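Local coordinates for nicotinamide-nucleotide adenylyltransferase NadR family / Ribosylnicotinamide kinase (Lactococcus lactis subsp. cremoris, PDB 6GYE), which binds nicotinamide riboside and probably phosphorylates it to the mononucleotide, with a likely second activity that adenylylates the mononucleotide to NAD+, at residues A24-G29 against H170-F175; N163-W168 against F179-T184. One frame throughout, in Å; residues are numbered along the deposited sequence.

Interaction 1: A24-G29 against H170-F175; sequences APLHTG and HINRVF
L26 meets the 170-175 segment with backbone and side chain together. Its carbonyl O accepts a nearly straight hydrogen bond from N172 N (3.1 Å, 166° at the hydrogen). The side chain leaves with CG anti to its own backbone N (chi1 173°), a turn that carries the branch across N172. CB comes first, 3.6 Å from CE1 of the F175 ring; CG then rests against CB of N172, and methyl CD2 ends 3.4 Å from N172 ND2. That amide is fixed from both ends: ND2 donates to Q31, while OD1 accepts from V174 N, the donor standing above the carbonyl plane, and so closes an Asx turn. F175 offers one face to the opposite segment, with L26 N 3.8 Å above the ring centre and P25 CA nearer the rim. P25, entered through a cis peptide, adds CB at 3.6 Å from F175 CD2. A second backbone bond runs from T28 N to H170 O (2.9 Å), making H27 and I171 a non-hydrogen-bonded antiparallel pair in a single beta bridge. H27 also caps the helix that follows, its ND1 accepting from G29 N. The sequence HTGH at this helix start, with a sulfate about 6 Å from the H27 side chain, is consistent with the HxGH signature of nucleotidylyltransferases.

Interaction 2: N163-W168 against F179-T184; sequences NPQEHW and FSKVVT
F179, Q165 and P164 share most of the surface buried here, and they divide the work into a greasy half and a polar half. In the first, the pyrrolidine ring of P164 crosses the F179 side chain at about a right angle, with CG 3.6 Å from ring atom CD1 and CB 3.7 Å from F179 CB. In the second, Q165 folds back at chi2 (57°) to bring its amide to the start of strand 181-187. NE2 donates to F179 O at 3.1 Å, along a fairly straight line (162°) that lies close to the amide plane; the same nitrogen also serves G254 O. K181 crosses this amide with its CG 3.6 Å from Q165 NE2, and its NZ makes only a weak bond to Q165 OE1. W168 completes the contact: CZ3, at the indole edge, lies 3.8 Å from F179 O, and CH2 approaches S180 CA, while NE1 is held by N252 O. A leucine in place of Q165 would probably leave the carbonyls of F179 and G254 without their shared donor and K181 NZ without its weak acceptor. The chemistry thus pairs undirected apolar packing with a directional amide that ties the 163-168 loop to two backbone carbonyls, one just before strand 181-187 and the other just before strand 255-259.

The two contacts follow one another through the join between the five-stranded parallel sheet that holds strand 15-21 at its centre and the four-stranded sheet that holds strand 181-187. Their segments alternate along the chain and their centres lie 13 Å apart, yet they touch: P25 CB of interaction 1 packs 3.7 Å from F179 CE2 of interaction 2, and I171 CD1 lies 4.1 Å from P164 O. H27 in interaction 1 is near the sulfate, which may mark the adenylyltransferase site. Interaction 2 lies nearer the nicotinamide riboside, about 7 Å from the S180 side chain against about 12 Å from that of F175 in interaction 1; neither supplies a pocket residue.

Interaction 1: A24-G29 against H170-F175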
loop_
_atom_site.group_PDB
_atom_site.type_symbol
_atom_site.label_atom_id
_atom_site.label_comp_id
_atom_site.label_asym_id
_atom_site.label_seq_id
_atom_site.Cartn_x
_atom_site.Cartn_y
_atom_site.Cartn_z
ATOM N N ALA A 24 8.590 -6.566 -6.768
ATOM C CA ALA A 24 7.594 -5.513 -6.965
ATOM C C ALA A 24 6.269 -6.137 -7.395
ATOM O O ALA A 24 5.800 -5.909 -8.516
ATOM C CB ALA A 24 8.080 -4.502 -8.004
ATOM N N PRO A 25 5.611 -6.902 -6.508
ATOM C CA PRO A 25 5.924 -7.170 -5.104
ATOM C C PRO A 25 6.568 -8.514 -4.825
ATOM O O PRO A 25 6.583 -9.380 -5.686
ATOM C CB PRO A 25 4.544 -7.141 -4.466
ATOM C CG PRO A 25 3.697 -7.846 -5.522
ATOM C CD PRO A 25 4.291 -7.459 -6.860
ATOM N N LEU A 26 7.091 -8.667 -3.610
ATOM C CA LEU A 26 7.372 -9.985 -3.056
ATOM C C LEU A 26 6.079 -10.790 -2.953
ATOM O O LEU A 26 5.052 -10.265 -2.514
ATOM C CB LEU A 26 8.014 -9.827 -1.677
ATOM C CG LEU A 26 8.260 -11.071 -0.826
ATOM C CD1 LEU A 26 9.347 -11.921 -1.442
ATOM C CD2 LEU A 26 8.673 -10.633 0.578
ATOM N N HIS A 27 6.111 -12.058 -3.368
ATOM C CA HIS A 27 4.924 -12.905 -3.249
ATOM C C HIS A 27 5.340 -14.318 -2.861
ATOM O O HIS A 27 6.528 -14.618 -2.704
ATOM C CB HIS A 27 4.076 -12.888 -4.530
ATOM C CG HIS A 27 4.792 -13.379 -5.751
ATOM N ND1 HIS A 27 5.076 -14.714 -5.967
ATOM C CD2 HIS A 27 5.262 -12.714 -6.834
ATOM C CE1 HIS A 27 5.701 -14.845 -7.126
ATOM N NE2 HIS A 27 5.821 -13.649 -7.673
ATOM N N THR A 28 4.343 -15.195 -2.687
ATOM C CA THR A 28 4.631 -16.501 -2.106
ATOM C C THR A 28 5.477 -17.373 -3.028
ATOM O O THR A 28 6.167 -18.274 -2.532
ATOM C CB THR A 28 3.333 -17.238 -1.720
ATOM O OG1 THR A 28 2.459 -17.277 -2.822
ATOM C CG2 THR A 28 2.604 -16.517 -0.619
ATOM N N GLY A 29 5.449 -17.130 -4.347
ATOM C CA GLY A 29 6.365 -17.836 -5.236
ATOM C C GLY A 29 7.821 -17.584 -4.874
ATOM O O GLY A 29 8.610 -18.524 -4.747
ATOM N N HIS A 170 -1.539 -14.211 -2.154
ATOM C CA HIS A 170 -0.149 -14.514 -2.462
ATOM C C HIS A 170 0.780 -13.327 -2.309
ATOM O O HIS A 170 1.997 -13.526 -2.301
ATOM C CB HIS A 170 -0.034 -15.076 -3.886
ATOM C CG HIS A 170 -0.758 -16.372 -4.060
ATOM N ND1 HIS A 170 -1.265 -16.790 -5.268
ATOM C CD2 HIS A 170 -1.097 -17.326 -3.162
ATOM C CE1 HIS A 170 -1.870 -17.954 -5.110
ATOM N NE2 HIS A 170 -1.780 -18.302 -3.841
ATOM N N ILE A 171 0.239 -12.113 -2.192
ATOM C CA ILE A 171 1.057 -10.930 -1.963
ATOM C C ILE A 171 1.595 -10.949 -0.537
ATOM O O ILE A 171 0.850 -11.189 0.418
ATOM C CB ILE A 171 0.236 -9.656 -2.204
ATOM C CG1 ILE A 171 -0.431 -9.693 -3.574
ATOM C CG2 ILE A 171 1.116 -8.409 -2.049
ATOM C CD1 ILE A 171 -1.351 -8.497 -3.806
ATOM N N ASN A 172 2.890 -10.683 -0.384
ATOM C CA ASN A 172 3.459 -10.563 0.952
ATOM C C ASN A 172 2.793 -9.408 1.705
ATOM O O ASN A 172 2.584 -8.327 1.147
ATOM C CB ASN A 172 4.971 -10.348 0.871
ATOM C CG ASN A 172 5.618 -10.204 2.257
ATOM O OD1 ASN A 172 5.639 -9.118 2.851
ATOM N ND2 ASN A 172 6.125 -11.314 2.783
ATOM N N ARG A 173 2.490 -9.634 2.996
ATOM C CA ARG A 173 1.628 -8.707 3.741
ATOM C C ARG A 173 2.183 -7.284 3.799
ATOM O O ARG A 173 1.411 -6.320 3.728
ATOM C CB ARG A 173 1.384 -9.244 5.152
ATOM C CG ARG A 173 0.465 -10.471 5.132
ATOM C CD ARG A 173 0.234 -11.031 6.516
ATOM N NE ARG A 173 -0.427 -12.332 6.439
ATOM C CZ ARG A 173 -1.751 -12.498 6.374
ATOM N NH1 ARG A 173 -2.563 -11.440 6.375
ATOM N NH2 ARG A 173 -2.267 -13.721 6.306
ATOM N N VAL A 174 3.507 -7.128 3.862
ATOM C CA VAL A 174 4.103 -5.792 3.883
ATOM C C VAL A 174 3.761 -5.004 2.624
ATOM O O VAL A 174 3.703 -3.769 2.650
ATOM C CB VAL A 174 5.626 -5.903 4.084
ATOM C CG1 VAL A 174 6.242 -4.520 4.178
ATOM C CG2 VAL A 174 5.914 -6.689 5.362
ATOM N N PHE A 175 3.519 -5.687 1.513
ATOM C CA PHE A 175 3.206 -4.993 0.274
ATOM C C PHE A 175 1.716 -4.735 0.090
ATOM O O PHE A 175 1.347 -4.055 -0.874
ATOM C CB PHE A 175 3.724 -5.795 -0.941
ATOM C CG PHE A 175 5.222 -5.736 -1.123
ATOM C CD1 PHE A 175 6.066 -6.530 -0.358
ATOM C CD2 PHE A 175 5.787 -4.856 -2.042
ATOM C CE1 PHE A 175 7.447 -6.456 -0.511
ATOM C CE2 PHE A 175 7.170 -4.778 -2.210
ATOM C CZ PHE A 175 7.999 -5.581 -1.449
#

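Interaction 2: N163-W168 against F179-T184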
loop_
_atom_site.group_PDB
_atom_site.type_symbol
_atom_site.label_atom_id
_atom_site.label_comp_id
_atom_site.label_asym_id
_atom_site.label_seq_id
_atom_site.Cartn_x
_atom_site.Cartn_y
_atom_site.Cartn_z
ATOM N N ASN A 163 -3.888 -7.275 -11.493
ATOM C CA ASN A 163 -5.132 -7.447 -10.745
ATOM C C ASN A 163 -4.808 -7.976 -9.358
ATOM O O ASN A 163 -4.939 -9.177 -9.084
ATOM C CB ASN A 163 -6.081 -8.390 -11.486
ATOM C CG ASN A 163 -7.471 -8.430 -10.877
ATOM O OD1 ASN A 163 -7.718 -7.877 -9.803
ATOM N ND2 ASN A 163 -8.387 -9.113 -11.560
ATOM N N PRO A 164 -4.408 -7.091 -8.435
ATOM C CA PRO A 164 -4.029 -7.553 -7.091
ATOM C C PRO A 164 -5.165 -8.235 -6.372
ATOM O O PRO A 164 -4.935 -9.201 -5.637
ATOM C CB PRO A 164 -3.627 -6.263 -6.362
ATOM C CG PRO A 164 -3.432 -5.260 -7.399
ATOM C CD PRO A 164 -4.273 -5.634 -8.583
ATOM N N GLN A 165 -6.396 -7.781 -6.595
ATOM C CA GLN A 165 -7.521 -8.310 -5.842
ATOM C C GLN A 165 -7.741 -9.793 -6.137
ATOM O O GLN A 165 -8.155 -10.549 -5.250
ATOM C CB GLN A 165 -8.762 -7.466 -6.137
ATOM C CG GLN A 165 -8.836 -6.128 -5.350
ATOM C CD GLN A 165 -7.618 -5.196 -5.551
ATOM O OE1 GLN A 165 -7.206 -4.931 -6.676
ATOM N NE2 GLN A 165 -7.064 -4.680 -4.450
ATOM N N GLU A 166 -7.422 -10.234 -7.348
ATOM C CA GLU A 166 -7.524 -11.641 -7.726
ATOM C C GLU A 166 -6.414 -12.512 -7.148
ATOM O O GLU A 166 -6.554 -13.737 -7.126
ATOM C CB GLU A 166 -7.483 -11.780 -9.249
ATOM C CG GLU A 166 -8.818 -12.099 -9.889
ATOM C CD GLU A 166 -9.389 -13.436 -9.436
ATOM O OE1 GLU A 166 -8.707 -14.472 -9.594
ATOM O OE2 GLU A 166 -10.523 -13.444 -8.905
ATOM N N HIS A 167 -5.291 -11.927 -6.749
ATOM C CA HIS A 167 -4.133 -12.699 -6.313
ATOM C C HIS A 167 -3.694 -12.297 -4.909
ATOM O O HIS A 167 -2.575 -12.599 -4.479
ATOM C CB HIS A 167 -3.018 -12.549 -7.350
ATOM C CG HIS A 167 -3.453 -12.948 -8.734
ATOM N ND1 HIS A 167 -3.528 -14.265 -9.135
ATOM C CD2 HIS A 167 -3.885 -12.213 -9.791
ATOM C CE1 HIS A 167 -3.953 -14.324 -10.388
ATOM N NE2 HIS A 167 -4.184 -13.093 -10.808
ATOM N N TRP A 168 -4.620 -11.700 -4.165
ATOM C CA TRP A 168 -4.313 -11.030 -2.911
ATOM C C TRP A 168 -3.572 -11.928 -1.928
ATOM O O TRP A 168 -2.586 -11.504 -1.311
ATOM C CB TRP A 168 -5.622 -10.541 -2.310
ATOM C CG TRP A 168 -5.487 -9.684 -1.139
ATOM C CD1 TRP A 168 -5.656 -10.032 0.182
ATOM C CD2 TRP A 168 -5.124 -8.303 -1.160
ATOM N NE1 TRP A 168 -5.438 -8.919 0.988
ATOM C CE2 TRP A 168 -5.112 -7.850 0.187
ATOM C CE3 TRP A 168 -4.818 -7.400 -2.189
ATOM C CZ2 TRP A 168 -4.809 -6.528 0.526
ATOM C CZ3 TRP A 168 -4.511 -6.092 -1.854
ATOM C CH2 TRP A 168 -4.515 -5.666 -0.506
ATOM N N PHE A 179 -1.298 -2.078 -2.666
ATOM C CA PHE A 179 -2.178 -2.591 -3.718
ATOM C C PHE A 179 -3.645 -2.550 -3.334
ATOM O O PHE A 179 -4.494 -3.017 -4.100
ATOM C CB PHE A 179 -1.792 -4.021 -4.091
ATOM C CG PHE A 179 -0.493 -4.115 -4.820
ATOM C CD1 PHE A 179 -0.411 -3.777 -6.155
ATOM C CD2 PHE A 179 0.655 -4.502 -4.158
ATOM C CE1 PHE A 179 0.798 -3.847 -6.822
ATOM C CE2 PHE A 179 1.865 -4.568 -4.820
ATOM C CZ PHE A 179 1.941 -4.245 -6.145
ATOM N N SER A 180 -3.954 -2.045 -2.147
ATOM C CA SER A 180 -5.317 -2.085 -1.652
ATOM C C SER A 180 -6.199 -1.110 -2.424
ATOM O O SER A 180 -5.769 -0.012 -2.787
ATOM C CB SER A 180 -5.336 -1.765 -0.157
ATOM O OG SER A 180 -6.649 -1.905 0.306
ATOM N N LYS A 181 -7.425 -1.536 -2.716
ATOM C CA LYS A 181 -8.463 -0.623 -3.173
ATOM C C LYS A 181 -9.120 0.062 -1.976
ATOM O O LYS A 181 -9.345 -0.562 -0.933
ATOM C CB LYS A 181 -9.500 -1.392 -3.987
ATOM C CG LYS A 181 -9.020 -1.828 -5.397
ATOM C CD LYS A 181 -9.103 -0.698 -6.368
ATOM C CE LYS A 181 -8.749 -1.125 -7.803
ATOM N NZ LYS A 181 -7.357 -1.636 -7.834
ATOM N N VAL A 182 -9.462 1.337 -2.130
ATOM C CA VAL A 182 -9.971 2.137 -1.015
ATOM C C VAL A 182 -11.221 2.885 -1.479
ATOM O O VAL A 182 -11.171 3.638 -2.458
ATOM C CB VAL A 182 -8.904 3.117 -0.487
ATOM C CG1 VAL A 182 -9.453 4.000 0.647
ATOM C CG2 VAL A 182 -7.650 2.363 -0.015
ATOM N N VAL A 183 -12.332 2.670 -0.776
ATOM C CA VAL A 183 -13.599 3.364 -1.002
ATOM C C VAL A 183 -13.881 4.229 0.216
ATOM O O VAL A 183 -13.953 3.713 1.337
ATOM C CB VAL A 183 -14.754 2.367 -1.200
ATOM C CG1 VAL A 183 -16.067 3.105 -1.443
ATOM C CG2 VAL A 183 -14.444 1.395 -2.296
ATOM N N THR A 184 -14.087 5.527 0.002
ATOM C CA THR A 184 -14.348 6.459 1.092
ATOM C C THR A 184 -15.744 7.043 0.940
ATOM O O THR A 184 -16.118 7.485 -0.149
ATOM C CB THR A 184 -13.309 7.586 1.117
ATOM O OG1 THR A 184 -11.995 7.031 1.243
ATOM C CG2 THR A 184 -13.571 8.518 2.299
#